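Local coordinates for protein putative rubredoxin reductase (Rhodopseudomonas palustris, PDB 3FG2) that probably passes electrons from NADH through its bound FAD to a ferredoxin that serves the cytochrome P450 CYP199A2, at residues A7-A12 and H37-R42; Y99-L104 and H269-G274; L104-R109 and G274-F279; P241-A246 and A255-D260. All blocks are in the same frame, centred on the assembly; numbering follows the deposited sequence.

Interaction 1. Residues A7-A12 and H37-R42; sequences AGAGHA and HLPYQR. With FAD (flavin-adenine dinucleotide), chain B.
Ala-9 and Pro-39 bring the two backbones to 5.7 Å between their CA atoms, and the two segments meet without a direct hydrogen bond. One water bridges them. It donates to Ala-9 O at 3.0 Å and accepts from Tyr-40 N and from Arg-42 NH1. Beside it, Pro-39 CB rests on Ala-9 O. The guanidinium of Arg-42 is sandwiched. One face lies on the ring of Tyr-40, whose CZ is 3.5 Å from the guanidinium plane. FAD O2A is over the opposite face, toward the rim. NH1 passes Gly-10 CA at 3.5 Å and makes a weak bond to Tyr-40 O. Arg-42 bends at chi2 (65°) to lie along the cofactor, and its NH2 reaches FAD O3B at 3.0 Å. NH2 also forms a salt bridge with Glu-35, which is hydrogen-bonded to Tyr-40 OH. The ring of His-11 meets Arg-42 N with its edge, CE1 foremost, while His-11 ND1 and FAD O4' share a hydrogen bond of 3.2 Å. Ala-12 N donates to FAD O1P at 2.6 Å. This is the glycine-rich turn of a Rossmann-type fold, with Gly-10 at the N-cap of helix 11-22. Helix-end amides and the arginine probably both offset the negative charge of the FAD diphosphate.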
# COMPACT_ATOMS: atom_id res chain seq x y z
N ALA A 7 9.80 -7.84 13.46
CA ALA A 7 9.06 -6.72 14.07
C ALA A 7 8.02 -6.21 13.09
O ALA A 7 8.35 -5.50 12.14
CB ALA A 7 10.02 -5.61 14.42
N GLY A 8 6.76 -6.56 13.33
CA GLY A 8 5.69 -6.14 12.43
C GLY A 8 5.12 -7.40 11.80
O GLY A 8 5.86 -8.15 11.16
N ALA A 9 3.83 -7.64 11.99
CA ALA A 9 3.19 -8.84 11.46
C ALA A 9 2.10 -8.55 10.42
O ALA A 9 0.99 -9.06 10.52
CB ALA A 9 2.62 -9.68 12.59
N GLY A 10 2.44 -7.70 9.45
CA GLY A 10 1.51 -7.38 8.38
C GLY A 10 1.91 -8.25 7.20
O GLY A 10 2.47 -9.33 7.41
N HIS A 11 1.67 -7.80 5.98
CA HIS A 11 2.04 -8.61 4.82
C HIS A 11 3.49 -9.08 4.83
O HIS A 11 3.75 -10.27 4.81
CB HIS A 11 1.74 -7.88 3.52
CG HIS A 11 0.29 -7.91 3.14
ND1 HIS A 11 -0.63 -7.00 3.62
CD2 HIS A 11 -0.41 -8.78 2.37
CE1 HIS A 11 -1.83 -7.31 3.16
NE2 HIS A 11 -1.73 -8.38 2.40
N ALA A 12 4.44 -8.15 4.86
CA ALA A 12 5.86 -8.51 4.86
C ALA A 12 6.30 -9.35 6.07
O ALA A 12 7.03 -10.34 5.92
CB ALA A 12 6.72 -7.24 4.77
N HIS A 37 -5.10 -8.46 16.50
CA HIS A 37 -5.66 -9.30 15.45
C HIS A 37 -4.61 -10.26 14.94
O HIS A 37 -3.42 -9.97 14.99
CB HIS A 37 -6.15 -8.46 14.27
CG HIS A 37 -7.18 -7.45 14.63
ND1 HIS A 37 -6.88 -6.12 14.84
CD2 HIS A 37 -8.52 -7.57 14.83
CE1 HIS A 37 -7.99 -5.46 15.15
NE2 HIS A 37 -8.99 -6.32 15.15
N LEU A 38 -5.06 -11.41 14.46
CA LEU A 38 -4.14 -12.37 13.90
C LEU A 38 -3.67 -11.64 12.65
O LEU A 38 -4.42 -10.82 12.10
CB LEU A 38 -4.88 -13.65 13.51
CG LEU A 38 -5.68 -14.36 14.60
CD1 LEU A 38 -6.51 -15.47 13.98
CD2 LEU A 38 -4.74 -14.92 15.67
N PRO A 39 -2.44 -11.89 12.19
CA PRO A 39 -1.95 -11.22 10.98
C PRO A 39 -3.06 -11.20 9.93
O PRO A 39 -3.66 -12.23 9.65
CB PRO A 39 -0.76 -12.08 10.58
CG PRO A 39 -0.20 -12.46 11.91
CD PRO A 39 -1.43 -12.84 12.70
N TYR A 40 -3.33 -10.04 9.34
CA TYR A 40 -4.40 -9.93 8.36
C TYR A 40 -4.08 -9.18 7.07
O TYR A 40 -3.07 -8.50 6.95
CB TYR A 40 -5.62 -9.29 9.03
CG TYR A 40 -5.39 -7.86 9.49
CD1 TYR A 40 -5.72 -6.79 8.67
CD2 TYR A 40 -4.86 -7.59 10.75
CE1 TYR A 40 -5.53 -5.47 9.08
CE2 TYR A 40 -4.66 -6.27 11.18
CZ TYR A 40 -5.00 -5.22 10.34
OH TYR A 40 -4.83 -3.91 10.74
N GLN A 41 -4.99 -9.32 6.10
CA GLN A 41 -4.86 -8.69 4.79
C GLN A 41 -5.33 -7.24 4.80
O GLN A 41 -6.35 -6.91 5.41
CB GLN A 41 -5.69 -9.47 3.76
CG GLN A 41 -5.44 -10.97 3.71
CD GLN A 41 -6.56 -11.72 2.99
OE1 GLN A 41 -6.82 -11.49 1.81
NE2 GLN A 41 -7.24 -12.61 3.71
N ARG A 42 -4.60 -6.38 4.11
CA ARG A 42 -4.93 -4.96 4.02
C ARG A 42 -5.85 -4.59 2.85
O ARG A 42 -6.82 -3.85 3.03
CB ARG A 42 -3.66 -4.12 3.92
CG ARG A 42 -3.14 -3.60 5.24
CD ARG A 42 -2.70 -4.72 6.15
NE ARG A 42 -2.33 -4.23 7.48
CZ ARG A 42 -1.95 -5.03 8.47
NH1 ARG A 42 -1.88 -6.34 8.28
NH2 ARG A 42 -1.63 -4.53 9.66
PA FAD B . 1.80 -3.54 6.93
O1A FAD B . 1.30 -2.16 7.19
O2A FAD B . 0.99 -4.49 6.40
O5B FAD B . 2.02 -4.01 8.38
C5B FAD B . 2.87 -3.33 9.35
C4B FAD B . 2.52 -4.00 10.70
O4B FAD B . 3.62 -3.70 11.63
C3B FAD B . 1.24 -3.49 11.39
O3B FAD B . 0.36 -4.46 11.86
C2B FAD B . 1.80 -2.53 12.39
O2B FAD B . 0.91 -2.22 13.43
C1B FAD B . 2.99 -3.30 12.89
N9A FAD B . 4.04 -2.54 13.57
C8A FAD B . 4.48 -1.27 13.27
N7A FAD B . 5.45 -0.86 14.07
C5A FAD B . 5.67 -1.90 14.93
C6A FAD B . 6.61 -2.06 16.06
N6A FAD B . 7.47 -1.15 16.45
N1A FAD B . 6.54 -3.28 16.71
C2A FAD B . 5.65 -4.26 16.33
N3A FAD B . 4.76 -4.19 15.32
C4A FAD B . 4.80 -2.99 14.65
N1 FAD B . -1.51 -2.96 -2.01
C2 FAD B . -1.76 -3.58 -3.16
O2 FAD B . -0.88 -4.01 -3.85
N3 FAD B . -3.10 -3.76 -3.65
C4 FAD B . -4.20 -3.31 -2.93
O4 FAD B . -5.32 -3.50 -3.37
C4X FAD B . -3.93 -2.64 -1.66
N5 FAD B . -4.96 -2.18 -0.91
C5X FAD B . -4.67 -1.56 0.28
C6 FAD B . -5.77 -1.10 1.06
C7 FAD B . -5.59 -0.47 2.28
C7M FAD B . -6.79 0.00 3.07
C8 FAD B . -4.23 -0.25 2.79
C8M FAD B . -3.95 0.43 4.11
C9 FAD B . -3.13 -0.70 2.02
C9A FAD B . -3.34 -1.35 0.78
N10 FAD B . -2.26 -1.85 -0.06
C10 FAD B . -2.52 -2.48 -1.24
C1' FAD B . -0.87 -1.66 0.44
C2' FAD B . -0.41 -2.89 1.27
O2' FAD B . -1.35 -3.11 2.30
C3' FAD B . 0.96 -2.60 1.83
O3' FAD B . 1.88 -2.41 0.76
C4' FAD B . 1.43 -3.75 2.70
O4' FAD B . 0.50 -3.96 3.80
C5' FAD B . 2.79 -3.42 3.25
O5' FAD B . 3.22 -4.62 4.18
P FAD B . 4.05 -4.34 5.40
O1P FAD B . 4.25 -5.77 5.98
O2P FAD B . 5.22 -3.63 5.16
O3P FAD B . 3.28 -3.53 6.36
O HOH W 1 -1.78 -7.91 10.45

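Interaction 2. Residues Y99-L104 and H269-G274; sequences YGHLVL and HISAIG
His-101 holds CG opposite its backbone N (chi1 -160°), which swings the imidazole over the neighbouring strand, and one ring face lies on the peptide between His-269 and Ile-270. His-269 C is 3.4 Å from the ring plane, over its centre. The ring edge turns to Ser-271, with His-101 CE1 3.0 Å from Ser-271 OG. That hydroxyl is hydrogen-bonded to Arg-306. Leu-102 also has CG opposite N (chi1 173°). Its side chain runs beside Ile-270 in the same direction, with Leu-102 CB 3.8 Å from Ile-270 CG1. The hydroxyl of Tyr-99 meets the end of Ile-270, and the face of the tyrosine ring lies on Leu-102 CB. Farther along, Val-103 CG1 touches Ile-273 CD1 at 3.8 Å. With an alanine at His-101, the peptide after His-269 would probably lose its flat cover and a gap would open beside Ser-271.

The backbones pair as parallel strands. The bond from Leu-102 N to His-269 O is modelled too short for its length to be trusted. Ser-271 N donates to Leu-102 O at 2.7 Å. Leu-104 N then bonds to Ser-271 O at 2.6 Å, and Ile-273 N to Leu-104 O at 2.8 Å. The strand axes are 4.5 Å apart and differ by 18° in direction. Strand 270-272 is the outermost strand here, next to 101-104, in the five-stranded parallel sheet of the FAD-binding Rossmann-type domain.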
# COMPACT_ATOMS: atom_id res chain seq x y z
N TYR A 99 18.47 -11.76 19.58
CA TYR A 99 18.19 -12.18 18.22
C TYR A 99 19.47 -12.48 17.46
O TYR A 99 20.53 -11.91 17.76
CB TYR A 99 17.37 -11.11 17.49
CG TYR A 99 18.07 -9.77 17.31
CD1 TYR A 99 19.11 -9.62 16.40
CD2 TYR A 99 17.72 -8.67 18.09
CE1 TYR A 99 19.78 -8.41 16.26
CE2 TYR A 99 18.38 -7.46 17.96
CZ TYR A 99 19.41 -7.33 17.05
OH TYR A 99 20.08 -6.14 16.94
N GLY A 100 19.37 -13.39 16.50
CA GLY A 100 20.50 -13.72 15.66
C GLY A 100 20.44 -12.71 14.54
O GLY A 100 21.43 -12.04 14.21
N HIS A 101 19.25 -12.59 13.95
CA HIS A 101 19.00 -11.64 12.88
C HIS A 101 17.65 -10.98 13.13
O HIS A 101 16.67 -11.66 13.49
CB HIS A 101 19.02 -12.33 11.51
CG HIS A 101 19.24 -11.38 10.37
ND1 HIS A 101 18.25 -10.55 9.89
CD2 HIS A 101 20.36 -11.08 9.67
CE1 HIS A 101 18.76 -9.78 8.94
NE2 HIS A 101 20.03 -10.08 8.79
N LEU A 102 17.60 -9.67 12.96
CA LEU A 102 16.39 -8.88 13.17
C LEU A 102 15.79 -8.40 11.85
O LEU A 102 16.48 -7.79 11.03
CB LEU A 102 16.69 -7.67 14.07
CG LEU A 102 15.58 -6.64 14.27
CD1 LEU A 102 14.36 -7.32 14.87
CD2 LEU A 102 16.07 -5.52 15.18
N VAL A 103 14.51 -8.68 11.65
CA VAL A 103 13.81 -8.26 10.44
C VAL A 103 12.78 -7.17 10.77
O VAL A 103 11.84 -7.40 11.53
CB VAL A 103 13.08 -9.46 9.77
CG1 VAL A 103 12.18 -8.97 8.65
CG2 VAL A 103 14.09 -10.45 9.23
N LEU A 104 12.98 -5.99 10.20
CA LEU A 104 12.07 -4.87 10.42
C LEU A 104 11.02 -4.82 9.31
O LEU A 104 11.35 -4.66 8.14
CB LEU A 104 12.84 -3.54 10.45
CG LEU A 104 13.87 -3.44 11.57
CD1 LEU A 104 14.58 -2.10 11.52
CD2 LEU A 104 13.16 -3.63 12.92
N HIS A 269 22.65 -8.45 10.58
CA HIS A 269 21.86 -8.96 11.71
C HIS A 269 20.54 -8.20 11.70
O HIS A 269 19.63 -8.53 12.45
CB HIS A 269 22.51 -8.71 13.08
CG HIS A 269 23.89 -9.28 13.21
ND1 HIS A 269 24.69 -9.02 14.31
CD2 HIS A 269 24.64 -10.05 12.39
CE1 HIS A 269 25.86 -9.62 14.16
NE2 HIS A 269 25.85 -10.25 13.00
N ILE A 270 20.44 -7.17 10.86
CA ILE A 270 19.22 -6.38 10.77
C ILE A 270 18.80 -6.03 9.35
O ILE A 270 19.49 -5.29 8.63
CB ILE A 270 19.33 -5.07 11.58
CG1 ILE A 270 19.59 -5.38 13.06
CG2 ILE A 270 18.03 -4.27 11.46
CD1 ILE A 270 19.57 -4.16 13.97
N SER A 271 17.64 -6.55 8.95
CA SER A 271 17.09 -6.28 7.62
C SER A 271 15.79 -5.49 7.73
O SER A 271 15.15 -5.47 8.78
CB SER A 271 16.79 -7.59 6.88
OG SER A 271 17.98 -8.26 6.53
N ALA A 272 15.41 -4.84 6.64
CA ALA A 272 14.16 -4.07 6.59
C ALA A 272 13.44 -4.45 5.31
O ALA A 272 14.05 -4.50 4.24
CB ALA A 272 14.45 -2.58 6.61
N ILE A 273 12.14 -4.74 5.42
CA ILE A 273 11.35 -5.14 4.26
C ILE A 273 9.95 -4.51 4.28
O ILE A 273 9.43 -4.15 5.34
CB ILE A 273 11.15 -6.67 4.22
CG1 ILE A 273 10.48 -7.14 5.51
CG2 ILE A 273 12.49 -7.37 4.02
CD1 ILE A 273 10.13 -8.60 5.52
N GLY A 274 9.36 -4.40 3.09
CA GLY A 274 8.02 -3.85 2.98
C GLY A 274 7.92 -2.34 2.87
O GLY A 274 8.84 -1.66 2.44

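Interaction 3. Residues L104-R109 and G274-F279; sequences LATGAR and GDCALF. With FAD (flavin-adenine dinucleotide), chain B.
The turn after strand 101-104 meets the turn after strand 270-272 beside the FAD diphosphate, and both line the cofactor pocket. Gly-107 and Cys-276 are the nearest pair of the backbones, with CA atoms 4.5 Å apart. No direct hydrogen bond crosses between the segments. Cys-276 does most of the touching. Its CB sits 3.3 Å from Gly-107 O and 3.4 Å from Thr-106 OG1. SG turns between the backbone N and the carbonyl carbon (chi1 80°), which brings it to 3.5 Å from Leu-104 O. Asp-275 CB packs against Gly-107 CA and the CB of Ala-108. Its carboxylate extends to the cofactor, where Asp-275 OD1 accepts a hydrogen bond of 2.9 Å from FAD O3'. Asp-275 N donates to FAD O2P at 3.1 Å. A leucine in place of Asp-275 would probably leave FAD O3' without its acceptor and the ribityl chain less firmly held.

Two waters complete the join. One accepts from Gly-107 N and Cys-276 N and donates to FAD O2P at 2.5 Å. The other accepts from Ala-108 N and lies within hydrogen-bonding distance of Asp-275 OD2 and FAD O1A. Thr-106 presses CG2 and CB against the adenine, and Thr-106 O lies 3.1 Å from FAD C8A. Glycine suits Gly-107 and Gly-274, since a side chain on either would run into the diphosphate. One backbone amide thus meets a phosphate oxygen directly, and others do so through water. The ribityl hydroxyl and the bridging water probably help the carboxylate to be tolerated near the negative diphosphate.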
# COMPACT_ATOMS: atom_id res chain seq x y z
N LEU A 104 12.98 -5.99 10.20
CA LEU A 104 12.07 -4.87 10.42
C LEU A 104 11.02 -4.82 9.31
O LEU A 104 11.35 -4.66 8.14
CB LEU A 104 12.84 -3.54 10.45
CG LEU A 104 13.87 -3.44 11.57
CD1 LEU A 104 14.58 -2.10 11.52
CD2 LEU A 104 13.16 -3.63 12.92
N ALA A 105 9.76 -4.99 9.71
CA ALA A 105 8.64 -4.98 8.78
C ALA A 105 7.53 -4.20 9.47
O ALA A 105 6.40 -4.67 9.61
CB ALA A 105 8.19 -6.40 8.49
N THR A 106 7.89 -2.99 9.90
CA THR A 106 7.01 -2.09 10.63
C THR A 106 6.03 -1.31 9.77
O THR A 106 5.18 -0.59 10.29
CB THR A 106 7.84 -1.08 11.44
OG1 THR A 106 8.78 -0.43 10.57
CG2 THR A 106 8.61 -1.79 12.55
N GLY A 107 6.15 -1.46 8.45
CA GLY A 107 5.26 -0.76 7.55
C GLY A 107 5.28 0.75 7.72
O GLY A 107 6.31 1.34 8.07
N ALA A 108 4.13 1.37 7.47
CA ALA A 108 3.98 2.82 7.59
C ALA A 108 2.65 3.17 8.25
O ALA A 108 1.70 2.39 8.19
CB ALA A 108 4.07 3.45 6.21
N ARG A 109 2.59 4.34 8.88
CA ARG A 109 1.39 4.80 9.57
C ARG A 109 0.71 5.99 8.89
O ARG A 109 1.29 6.62 8.01
CB ARG A 109 1.74 5.18 11.01
CG ARG A 109 2.77 6.32 11.14
CD ARG A 109 3.03 6.64 12.62
NE ARG A 109 4.04 7.69 12.81
CZ ARG A 109 5.34 7.54 12.57
NH1 ARG A 109 5.81 6.39 12.13
NH2 ARG A 109 6.17 8.56 12.78
N GLY A 274 9.36 -4.40 3.09
CA GLY A 274 8.02 -3.85 2.98
C GLY A 274 7.92 -2.34 2.87
O GLY A 274 8.84 -1.66 2.44
N ASP A 275 6.77 -1.81 3.26
CA ASP A 275 6.53 -0.38 3.19
C ASP A 275 7.56 0.46 3.93
O ASP A 275 7.83 1.59 3.54
CB ASP A 275 5.14 -0.07 3.74
CG ASP A 275 4.02 -0.40 2.76
OD1 ASP A 275 4.29 -1.06 1.73
OD2 ASP A 275 2.87 0.01 3.03
N CYS A 276 8.16 -0.10 4.98
CA CYS A 276 9.13 0.65 5.78
C CYS A 276 10.53 0.73 5.18
O CYS A 276 11.35 1.53 5.63
CB CYS A 276 9.24 0.06 7.19
SG CYS A 276 10.29 -1.44 7.34
N ALA A 277 10.79 -0.08 4.16
CA ALA A 277 12.12 -0.12 3.55
C ALA A 277 12.40 0.76 2.33
O ALA A 277 11.62 0.79 1.37
CB ALA A 277 12.47 -1.57 3.23
N LEU A 278 13.53 1.46 2.38
CA LEU A 278 14.00 2.34 1.30
C LEU A 278 15.22 1.59 0.75
O LEU A 278 16.36 1.84 1.15
CB LEU A 278 14.43 3.69 1.87
CG LEU A 278 14.47 4.90 0.93
CD1 LEU A 278 15.17 6.06 1.64
CD2 LEU A 278 15.19 4.57 -0.38
N PHE A 279 14.96 0.67 -0.17
CA PHE A 279 15.99 -0.18 -0.74
C PHE A 279 16.69 0.29 -2.01
O PHE A 279 16.19 1.14 -2.75
CB PHE A 279 15.40 -1.56 -1.01
CG PHE A 279 14.37 -1.57 -2.09
CD1 PHE A 279 14.70 -2.00 -3.38
CD2 PHE A 279 13.07 -1.13 -1.84
CE1 PHE A 279 13.74 -1.99 -4.40
CE2 PHE A 279 12.11 -1.11 -2.85
CZ PHE A 279 12.44 -1.55 -4.13
PA FAD B . 1.80 -3.54 6.93
O1A FAD B . 1.30 -2.16 7.19
O2A FAD B . 0.99 -4.49 6.40
O5B FAD B . 2.02 -4.01 8.38
C5B FAD B . 2.87 -3.33 9.35
C4B FAD B . 2.52 -4.00 10.70
O4B FAD B . 3.62 -3.70 11.63
C3B FAD B . 1.24 -3.49 11.39
O3B FAD B . 0.36 -4.46 11.86
C2B FAD B . 1.80 -2.53 12.39
O2B FAD B . 0.91 -2.22 13.43
C1B FAD B . 2.99 -3.30 12.89
N9A FAD B . 4.04 -2.54 13.57
C8A FAD B . 4.48 -1.27 13.27
N7A FAD B . 5.45 -0.86 14.07
C5A FAD B . 5.67 -1.90 14.93
C6A FAD B . 6.61 -2.06 16.06
N6A FAD B . 7.47 -1.15 16.45
N1A FAD B . 6.54 -3.28 16.71
C2A FAD B . 5.65 -4.26 16.33
N3A FAD B . 4.76 -4.19 15.32
C4A FAD B . 4.80 -2.99 14.65
N1 FAD B . -1.51 -2.96 -2.01
C2 FAD B . -1.76 -3.58 -3.16
O2 FAD B . -0.88 -4.01 -3.85
N3 FAD B . -3.10 -3.76 -3.65
C4 FAD B . -4.20 -3.31 -2.93
O4 FAD B . -5.32 -3.50 -3.37
C4X FAD B . -3.93 -2.64 -1.66
N5 FAD B . -4.96 -2.18 -0.91
C5X FAD B . -4.67 -1.56 0.28
C6 FAD B . -5.77 -1.10 1.06
C7 FAD B . -5.59 -0.47 2.28
C7M FAD B . -6.79 0.00 3.07
C8 FAD B . -4.23 -0.25 2.79
C8M FAD B . -3.95 0.43 4.11
C9 FAD B . -3.13 -0.70 2.02
C9A FAD B . -3.34 -1.35 0.78
N10 FAD B . -2.26 -1.85 -0.06
C10 FAD B . -2.52 -2.48 -1.24
C1' FAD B . -0.87 -1.66 0.44
C2' FAD B . -0.41 -2.89 1.27
O2' FAD B . -1.35 -3.11 2.30
C3' FAD B . 0.96 -2.60 1.83
O3' FAD B . 1.88 -2.41 0.76
C4' FAD B . 1.43 -3.75 2.70
O4' FAD B . 0.50 -3.96 3.80
C5' FAD B . 2.79 -3.42 3.25
O5' FAD B . 3.22 -4.62 4.18
P FAD B . 4.05 -4.34 5.40
O1P FAD B . 4.25 -5.77 5.98
O2P FAD B . 5.22 -3.63 5.16
O3P FAD B . 3.28 -3.53 6.36
O HOH W 2 7.21 -2.75 6.42
O HOH W 3 2.04 0.13 5.93

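Interaction 4. Residues P241-A246 and A255-D260; sequences PNVEIA and AGIIVD
Val-243 CG1 is pushed unusually hard against the glycine across from it, 3.5 Å from Gly-256 CA and 3.3 Å from Gly-256 C. The contact holds no hydrogen bond between its segments and is mostly apolar packing on side chains and backbone. CG1 of Val-243 stands opposite the carbonyl carbon (chi1 -51°), and this aims the methyl at the other segment. The same methyl also meets Ile-257 CG1 at 3.7 Å. The chain of Ile-257 is extended (chi2 178°), so that CD1 runs on past the valine. It ends near Ala-246 CB at 3.9 Å and near Asn-242 O at 4.0 Å. One isoleucine therefore touches both the turn and the first part of the helix. On the other flank Pro-241 CB lies 3.9 Å from Gly-256 CA. At phi 133° a side chain on Gly-256 would press against the preceding carbonyl O.

Asn-242 is the centre of an inverse gamma turn. Outside the two segments, its side chain is hydrogen-bonded to Arg-109 and Thr-106 O, and Arg-109 also makes a salt bridge to Glu-244. The arrangement is a turn leading from strand 239-241 into helix 244-248, packed on the start of strand 257-259 at the edge of a small three-stranded mixed sheet.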
# COMPACT_ATOMS: atom_id res chain seq x y z
N PRO A 241 6.51 6.32 6.77
CA PRO A 241 7.17 5.04 7.04
C PRO A 241 7.61 5.00 8.50
O PRO A 241 8.14 5.97 9.01
CB PRO A 241 8.36 5.04 6.07
CG PRO A 241 7.86 5.88 4.93
CD PRO A 241 7.15 7.02 5.63
N ASN A 242 7.37 3.88 9.18
CA ASN A 242 7.76 3.76 10.58
C ASN A 242 9.26 3.46 10.69
O ASN A 242 9.67 2.30 10.74
CB ASN A 242 6.94 2.67 11.27
CG ASN A 242 5.45 2.96 11.25
OD1 ASN A 242 5.00 4.01 11.72
ND2 ASN A 242 4.67 2.03 10.71
N VAL A 243 10.06 4.52 10.76
CA VAL A 243 11.51 4.38 10.85
C VAL A 243 12.09 4.84 12.18
O VAL A 243 13.23 4.53 12.50
CB VAL A 243 12.21 5.21 9.75
CG1 VAL A 243 11.62 4.90 8.39
CG2 VAL A 243 12.08 6.69 10.07
N GLU A 244 11.29 5.58 12.95
CA GLU A 244 11.73 6.13 14.23
C GLU A 244 12.64 5.23 15.08
O GLU A 244 13.80 5.57 15.32
CB GLU A 244 10.52 6.56 15.06
CG GLU A 244 9.80 7.80 14.55
CD GLU A 244 9.26 7.66 13.13
OE1 GLU A 244 8.77 6.56 12.78
OE2 GLU A 244 9.32 8.65 12.36
N ILE A 245 12.12 4.10 15.52
CA ILE A 245 12.90 3.18 16.34
C ILE A 245 14.25 2.80 15.72
O ILE A 245 15.27 2.80 16.41
CB ILE A 245 12.10 1.90 16.64
CG1 ILE A 245 10.86 2.27 17.46
CG2 ILE A 245 12.96 0.90 17.39
CD1 ILE A 245 9.89 1.13 17.68
N ALA A 246 14.25 2.49 14.43
CA ALA A 246 15.49 2.12 13.74
C ALA A 246 16.48 3.29 13.73
O ALA A 246 17.69 3.10 13.87
CB ALA A 246 15.17 1.69 12.32
N ALA A 255 13.14 8.61 3.94
CA ALA A 255 11.74 8.28 3.70
C ALA A 255 11.67 6.75 3.69
O ALA A 255 11.31 6.14 2.68
CB ALA A 255 11.29 8.85 2.36
N GLY A 256 12.04 6.15 4.81
CA GLY A 256 12.06 4.71 4.95
C GLY A 256 13.37 4.29 5.60
O GLY A 256 14.28 5.12 5.75
N ILE A 257 13.47 3.03 6.00
CA ILE A 257 14.69 2.51 6.62
C ILE A 257 15.62 2.10 5.48
O ILE A 257 15.29 1.22 4.68
CB ILE A 257 14.41 1.29 7.51
CG1 ILE A 257 13.27 1.60 8.48
CG2 ILE A 257 15.66 0.89 8.28
CD1 ILE A 257 12.88 0.44 9.37
N ILE A 258 16.79 2.73 5.40
CA ILE A 258 17.74 2.44 4.32
C ILE A 258 18.37 1.06 4.38
O ILE A 258 18.85 0.61 5.42
CB ILE A 258 18.85 3.52 4.27
CG1 ILE A 258 18.24 4.87 3.87
CG2 ILE A 258 19.92 3.12 3.26
CD1 ILE A 258 19.19 6.05 4.01
N VAL A 259 18.35 0.39 3.22
CA VAL A 259 18.90 -0.95 3.07
C VAL A 259 19.55 -1.09 1.68
O VAL A 259 19.19 -0.36 0.76
CB VAL A 259 17.80 -2.04 3.24
CG1 VAL A 259 17.21 -1.97 4.64
CG2 VAL A 259 16.71 -1.84 2.20
N ASP A 260 20.50 -2.00 1.54
CA ASP A 260 21.18 -2.20 0.25
C ASP A 260 20.42 -3.16 -0.67
O ASP A 260 19.26 -3.48 -0.42
CB ASP A 260 22.62 -2.70 0.45
CG ASP A 260 22.69 -4.02 1.21
OD1 ASP A 260 21.68 -4.74 1.28
OD2 ASP A 260 23.80 -4.33 1.72

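In the fold
Interactions 1, 2 and 3 meet along the FAD-binding sheet and at the C-terminal ends of its strands. Ala-7 stands next to strand 101-104, with Ala-7 N 2.8 Å from Val-103 O and Ala-7 O 2.9 Å from Ala-105 N. Interactions 2 and 3 share Leu-104 and Gly-274, so the paired strands of interaction 2 lead straight into the pocket turns of interaction 3. Interactions 1 and 3, with centres about 12 Å apart, both bind the cofactor. Interaction 4 lies about 7 Å from interaction 3, centre to centre, and Ile-257 N reaches Cys-276 O at 2.6 Å. The side chain of Asn-242 comes within about 4 Å of FAD. Leu-104 CD1 also packs on Ile-257 CD1 at 3.7 Å, joining interactions 2 and 4.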